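Local coordinates for protein tyrocidine synthetase 3 (Brevibacillus brevis, PDB 2JGP) that contributes a peptidyl carrier and condensation bidomain to a nonribosomal peptide synthetase, where it probably forms a peptide bond in the antibiotic tyrocidine, at residues Arg1-Ala13 with Val25-Leu37. Numbering follows the deposited sequence.
Sequences RSEYVAPRSVWEA and VPQVGALDDFFAL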
loop_
_atom_site.group_PDB
_atom_site.type_symbol
_atom_site.label_atom_id
_atom_site.label_comp_id
_atom_site.label_asym_id
_atom_site.label_seq_id
_atom_site.Cartn_x
_atom_site.Cartn_y
_atom_site.Cartn_z
ATOM N N ARG A 1 19.422 16.350 -23.899
ATOM C CA ARG A 1 18.621 15.449 -23.024
ATOM C C ARG A 1 19.431 14.309 -22.427
ATOM O O ARG A 1 20.046 13.526 -23.151
ATOM C CB ARG A 1 17.478 14.834 -23.822
ATOM C CG ARG A 1 16.227 15.644 -23.802
ATOM C CD ARG A 1 15.551 15.583 -22.462
ATOM N NE ARG A 1 14.243 16.201 -22.556
ATOM C CZ ARG A 1 13.339 16.202 -21.588
ATOM N NH1 ARG A 1 13.585 15.642 -20.410
ATOM N NH2 ARG A 1 12.182 16.790 -21.809
ATOM N N SER A 2 19.382 14.192 -21.106
ATOM C CA SER A 2 19.908 13.016 -20.431
ATOM C C SER A 2 19.002 11.827 -20.734
ATOM O O SER A 2 17.837 11.995 -21.110
ATOM C CB SER A 2 19.964 13.251 -18.923
ATOM O OG SER A 2 20.747 14.396 -18.629
ATOM N N GLU A 3 19.551 10.629 -20.585
ATOM C CA GLU A 3 18.758 9.407 -20.605
ATOM C C GLU A 3 17.576 9.534 -19.635
ATOM O O GLU A 3 17.730 10.029 -18.515
ATOM C CB GLU A 3 19.636 8.229 -20.205
ATOM C CG GLU A 3 18.912 6.919 -20.019
ATOM C CD GLU A 3 19.851 5.827 -19.573
ATOM O OE1 GLU A 3 20.473 5.980 -18.503
ATOM O OE2 GLU A 3 19.972 4.817 -20.283
ATOM N N TYR A 4 16.398 9.091 -20.066
ATOM C CA TYR A 4 15.214 9.209 -19.224
ATOM C C TYR A 4 15.196 8.113 -18.175
ATOM O O TYR A 4 15.275 6.929 -18.497
ATOM C CB TYR A 4 13.920 9.139 -20.028
ATOM C CG TYR A 4 12.693 9.268 -19.148
ATOM C CD1 TYR A 4 12.431 10.451 -18.461
ATOM C CD2 TYR A 4 11.804 8.211 -18.992
ATOM C CE1 TYR A 4 11.315 10.586 -17.648
ATOM C CE2 TYR A 4 10.688 8.333 -18.171
ATOM C CZ TYR A 4 10.446 9.526 -17.507
ATOM O OH TYR A 4 9.341 9.653 -16.702
ATOM N N VAL A 5 15.093 8.540 -16.921
ATOM C CA VAL A 5 14.834 7.660 -15.797
ATOM C C VAL A 5 13.573 8.170 -15.109
ATOM O O VAL A 5 13.528 9.313 -14.643
ATOM C CB VAL A 5 16.028 7.643 -14.832
ATOM C CG1 VAL A 5 15.672 6.905 -13.552
ATOM C CG2 VAL A 5 17.252 7.010 -15.518
ATOM N N ALA A 6 12.534 7.343 -15.066
ATOM C CA ALA A 6 11.253 7.776 -14.503
ATOM C C ALA A 6 11.412 8.046 -13.005
ATOM O O ALA A 6 12.203 7.374 -12.348
ATOM C CB ALA A 6 10.185 6.727 -14.741
ATOM N N PRO A 7 10.666 9.030 -12.460
ATOM C CA PRO A 7 10.733 9.320 -11.019
ATOM C C PRO A 7 10.587 8.058 -10.163
ATOM O O PRO A 7 9.738 7.211 -10.453
ATOM C CB PRO A 7 9.554 10.271 -10.810
ATOM C CG PRO A 7 9.432 10.986 -12.122
ATOM C CD PRO A 7 9.718 9.925 -13.148
ATOM N N ARG A 8 11.429 7.919 -9.143
ATOM C CA ARG A 8 11.495 6.693 -8.332
ATOM C C ARG A 8 11.078 6.920 -6.881
ATOM O O ARG A 8 11.059 5.984 -6.072
ATOM C CB ARG A 8 12.918 6.144 -8.344
ATOM C CG ARG A 8 13.465 5.877 -9.730
ATOM C CD ARG A 8 14.961 5.822 -9.721
ATOM N NE ARG A 8 15.562 7.121 -9.433
ATOM C CZ ARG A 8 16.863 7.375 -9.520
ATOM N NH1 ARG A 8 17.715 6.419 -9.882
ATOM N NH2 ARG A 8 17.322 8.584 -9.235
ATOM N N SER A 9 10.770 8.167 -6.547
ATOM C CA SER A 9 10.402 8.532 -5.192
ATOM C C SER A 9 9.410 9.663 -5.252
ATOM O O SER A 9 9.254 10.298 -6.292
ATOM C CB SER A 9 11.624 8.989 -4.404
ATOM O OG SER A 9 12.109 10.223 -4.899
ATOM N N VAL A 10 8.777 9.944 -4.118
ATOM C CA VAL A 10 7.802 11.031 -4.052
ATOM C C VAL A 10 8.429 12.388 -4.406
ATOM O O VAL A 10 7.830 13.154 -5.146
ATOM C CB VAL A 10 7.076 11.068 -2.664
ATOM C CG1 VAL A 10 8.068 11.355 -1.532
ATOM C CG2 VAL A 10 5.958 12.085 -2.668
ATOM N N TRP A 11 9.631 12.679 -3.912
ATOM C CA TRP A 11 10.250 13.977 -4.196
ATOM C C TRP A 11 10.751 14.076 -5.635
ATOM O O TRP A 11 10.725 15.148 -6.210
ATOM C CB TRP A 11 11.345 14.333 -3.178
ATOM C CG TRP A 11 10.747 14.744 -1.870
ATOM C CD1 TRP A 11 10.824 14.072 -0.684
ATOM C CD2 TRP A 11 9.925 15.893 -1.627
ATOM N NE1 TRP A 11 10.119 14.743 0.290
ATOM C CE2 TRP A 11 9.554 15.862 -0.263
ATOM C CE3 TRP A 11 9.467 16.948 -2.427
ATOM C CZ2 TRP A 11 8.762 16.846 0.316
ATOM C CZ3 TRP A 11 8.679 17.926 -1.850
ATOM C CH2 TRP A 11 8.336 17.872 -0.490
ATOM N N GLU A 12 11.189 12.964 -6.223
ATOM C CA GLU A 12 11.543 12.969 -7.647
ATOM C C GLU A 12 10.312 13.265 -8.505
ATOM O O GLU A 12 10.383 14.054 -9.458
ATOM C CB GLU A 12 12.203 11.654 -8.059
ATOM C CG GLU A 12 13.649 11.547 -7.602
ATOM C CD GLU A 12 14.353 10.317 -8.124
ATOM O OE1 GLU A 12 15.545 10.131 -7.771
ATOM O OE2 GLU A 12 13.737 9.543 -8.896
ATOM N N ALA A 13 9.176 12.667 -8.140
ATOM C CA ALA A 13 7.910 12.913 -8.838
ATOM C C ALA A 13 7.459 14.369 -8.695
ATOM O O ALA A 13 7.133 15.013 -9.681
ATOM C CB ALA A 13 6.827 11.973 -8.323
ATOM N N VAL A 25 8.873 21.828 -20.578
ATOM C CA VAL A 25 9.538 20.719 -21.237
ATOM C C VAL A 25 8.879 19.445 -20.715
ATOM O O VAL A 25 8.626 19.337 -19.514
ATOM C CB VAL A 25 11.047 20.718 -20.930
ATOM C CG1 VAL A 25 11.703 19.500 -21.504
ATOM C CG2 VAL A 25 11.709 21.979 -21.492
ATOM N N PRO A 26 8.574 18.485 -21.606
ATOM C CA PRO A 26 7.906 17.253 -21.168
ATOM C C PRO A 26 8.851 16.144 -20.698
ATOM O O PRO A 26 10.015 16.123 -21.076
ATOM C CB PRO A 26 7.165 16.814 -22.433
ATOM C CG PRO A 26 8.042 17.289 -23.558
ATOM C CD PRO A 26 8.803 18.493 -23.065
ATOM N N GLN A 27 8.339 15.224 -19.886
ATOM C CA GLN A 27 9.031 13.978 -19.553
ATOM C C GLN A 27 10.373 14.190 -18.841
ATOM O O GLN A 27 11.382 13.589 -19.213
ATOM C CB GLN A 27 9.219 13.117 -20.808
ATOM C CG GLN A 27 9.333 11.625 -20.512
ATOM C CD GLN A 27 9.817 10.822 -21.691
ATOM O OE1 GLN A 27 10.936 11.013 -22.174
ATOM N NE2 GLN A 27 8.989 9.894 -22.151
ATOM N N VAL A 28 10.368 15.038 -17.812
ATOM C CA VAL A 28 11.554 15.279 -16.987
ATOM C C VAL A 28 11.799 14.063 -16.093
ATOM O O VAL A 28 10.899 13.616 -15.380
ATOM C CB VAL A 28 11.412 16.559 -16.130
ATOM C CG1 VAL A 28 12.521 16.653 -15.066
ATOM C CG2 VAL A 28 11.427 17.795 -17.016
ATOM N N GLY A 29 13.022 13.541 -16.144
ATOM C CA GLY A 29 13.394 12.337 -15.415
ATOM C C GLY A 29 14.466 12.591 -14.372
ATOM O O GLY A 29 14.973 13.710 -14.237
ATOM N N ALA A 30 14.834 11.526 -13.664
ATOM C CA ALA A 30 15.730 11.614 -12.510
ATOM C C ALA A 30 17.139 12.140 -12.830
ATOM O O ALA A 30 17.792 12.733 -11.964
ATOM C CB ALA A 30 15.820 10.253 -11.816
ATOM N N LEU A 31 17.612 11.915 -14.054
ATOM C CA LEU A 31 18.957 12.339 -14.450
ATOM C C LEU A 31 18.986 13.707 -15.131
ATOM O O LEU A 31 20.062 14.214 -15.445
ATOM C CB LEU A 31 19.595 11.299 -15.385
ATOM C CG LEU A 31 19.702 9.869 -14.846
ATOM C CD1 LEU A 31 20.322 8.938 -15.882
ATOM C CD2 LEU A 31 20.497 9.841 -13.546
ATOM N N ASP A 32 17.821 14.305 -15.372
ATOM C CA ASP A 32 17.779 15.578 -16.099
ATOM C C ASP A 32 18.390 16.711 -15.275
ATOM O O ASP A 32 18.190 16.782 -14.068
ATOM C CB ASP A 32 16.349 15.924 -16.525
ATOM C CG ASP A 32 15.909 15.160 -17.773
ATOM O OD1 ASP A 32 16.652 15.155 -18.780
ATOM O OD2 ASP A 32 14.811 14.577 -17.756
ATOM N N ASP A 33 19.151 17.572 -15.947
ATOM C CA ASP A 33 19.822 18.712 -15.321
ATOM C C ASP A 33 19.072 19.982 -15.721
ATOM O O ASP A 33 18.845 20.229 -16.912
ATOM C CB ASP A 33 21.290 18.767 -15.765
ATOM C CG ASP A 33 22.040 19.976 -15.211
ATOM O OD1 ASP A 33 21.715 21.122 -15.584
ATOM O OD2 ASP A 33 22.979 19.779 -14.411
ATOM N N PHE A 34 18.695 20.777 -14.719
ATOM C CA PHE A 34 17.856 21.969 -14.914
ATOM C C PHE A 34 18.424 22.935 -15.952
ATOM O O PHE A 34 17.691 23.491 -16.773
ATOM C CB PHE A 34 17.678 22.708 -13.580
ATOM C CG PHE A 34 16.718 23.859 -13.658
ATOM C CD1 PHE A 34 15.351 23.633 -13.662
ATOM C CD2 PHE A 34 17.184 25.165 -13.750
ATOM C CE1 PHE A 34 14.458 24.688 -13.748
ATOM C CE2 PHE A 34 16.296 26.229 -13.837
ATOM C CZ PHE A 34 14.931 25.988 -13.835
ATOM N N PHE A 35 19.734 23.110 -15.920
ATOM C CA PHE A 35 20.403 24.072 -16.775
ATOM C C PHE A 35 20.666 23.485 -18.161
ATOM O O PHE A 35 20.609 24.203 -19.160
ATOM C CB PHE A 35 21.665 24.571 -16.073
ATOM C CG PHE A 35 21.385 25.134 -14.706
ATOM C CD1 PHE A 35 21.463 24.330 -13.577
ATOM C CD2 PHE A 35 20.980 26.455 -14.558
ATOM C CE1 PHE A 35 21.171 24.841 -12.319
ATOM C CE2 PHE A 35 20.693 26.974 -13.305
ATOM C CZ PHE A 35 20.782 26.164 -12.182
ATOM N N ALA A 36 20.909 22.179 -18.228
ATOM C CA ALA A 36 20.992 21.484 -19.519
ATOM C C ALA A 36 19.647 21.544 -20.254
ATOM O O ALA A 36 19.615 21.625 -21.484
ATOM C CB ALA A 36 21.428 20.034 -19.332
ATOM N N LEU A 37 18.550 21.512 -19.496
ATOM C CA LEU A 37 17.200 21.588 -20.065
ATOM C C LEU A 37 16.812 23.001 -20.517
ATOM O O LEU A 37 15.734 23.193 -21.084
ATOM C CB LEU A 37 16.154 21.056 -19.068
ATOM C CG LEU A 37 16.151 19.548 -18.783
ATOM C CD1 LEU A 37 15.116 19.217 -17.714
ATOM C CD2 LEU A 37 15.904 18.715 -20.043
HETATM O O HOH W 1 15.359 12.482 -19.851
HETATM O O HOH W 2 18.971 17.172 -18.819
HETATM O O HOH W 3 16.321 11.367 -16.676
HETATM O O HOH W 4 8.708 11.947 -15.809
#
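Val5 and Gly29 bring the two backbones closest, CA to CA 4.9 Å, and Ala30 N donates to Val5 O at 2.7 Å with an N-H...O angle of 164°, at the start of the type I turn Gly29-Asp32. Beside this bond a water accepts from Val5 N and Leu31 N and donates to Glu3 O. Both branches of Val5 face the turn: CG1, anti to the backbone N (chi1 171°), meets Ala30 CB, while CG2 lies 3.6 Å from Leu31 CD1. Ala30 CB also sits over a face of the Arg8 guanidinium, which grips Glu12 side-on through NE and NH2; Gln71 of helix 70-79 takes a further bond from NH2. On the Tyr4 ring, Gln27 CG stands 3.8 Å from the centroid in a CH-pi contact, and the amide plane is stacked at 23° to the ring. Tyr4 OH shares a water with Val28 O and hydrogen-bonds Lys395 NZ, linking the N-terminal segment, which packs on the 25-37 loop of the carrier, to helix 387-403 in the condensation region. Arg1 NH1 forms a salt bridge of 3.1 Å to Asp32 OD2, although the guanidinium is placed with less certainty because NH2 is crowded against Val25. Asp32 OD2 also accepts from Gly29 N at 2.6 Å through its anti lone pair. That short bond ties the Asp32 carboxylate into its own turn, and Arg1, if placed correctly, would be expected to stabilise its negative charge.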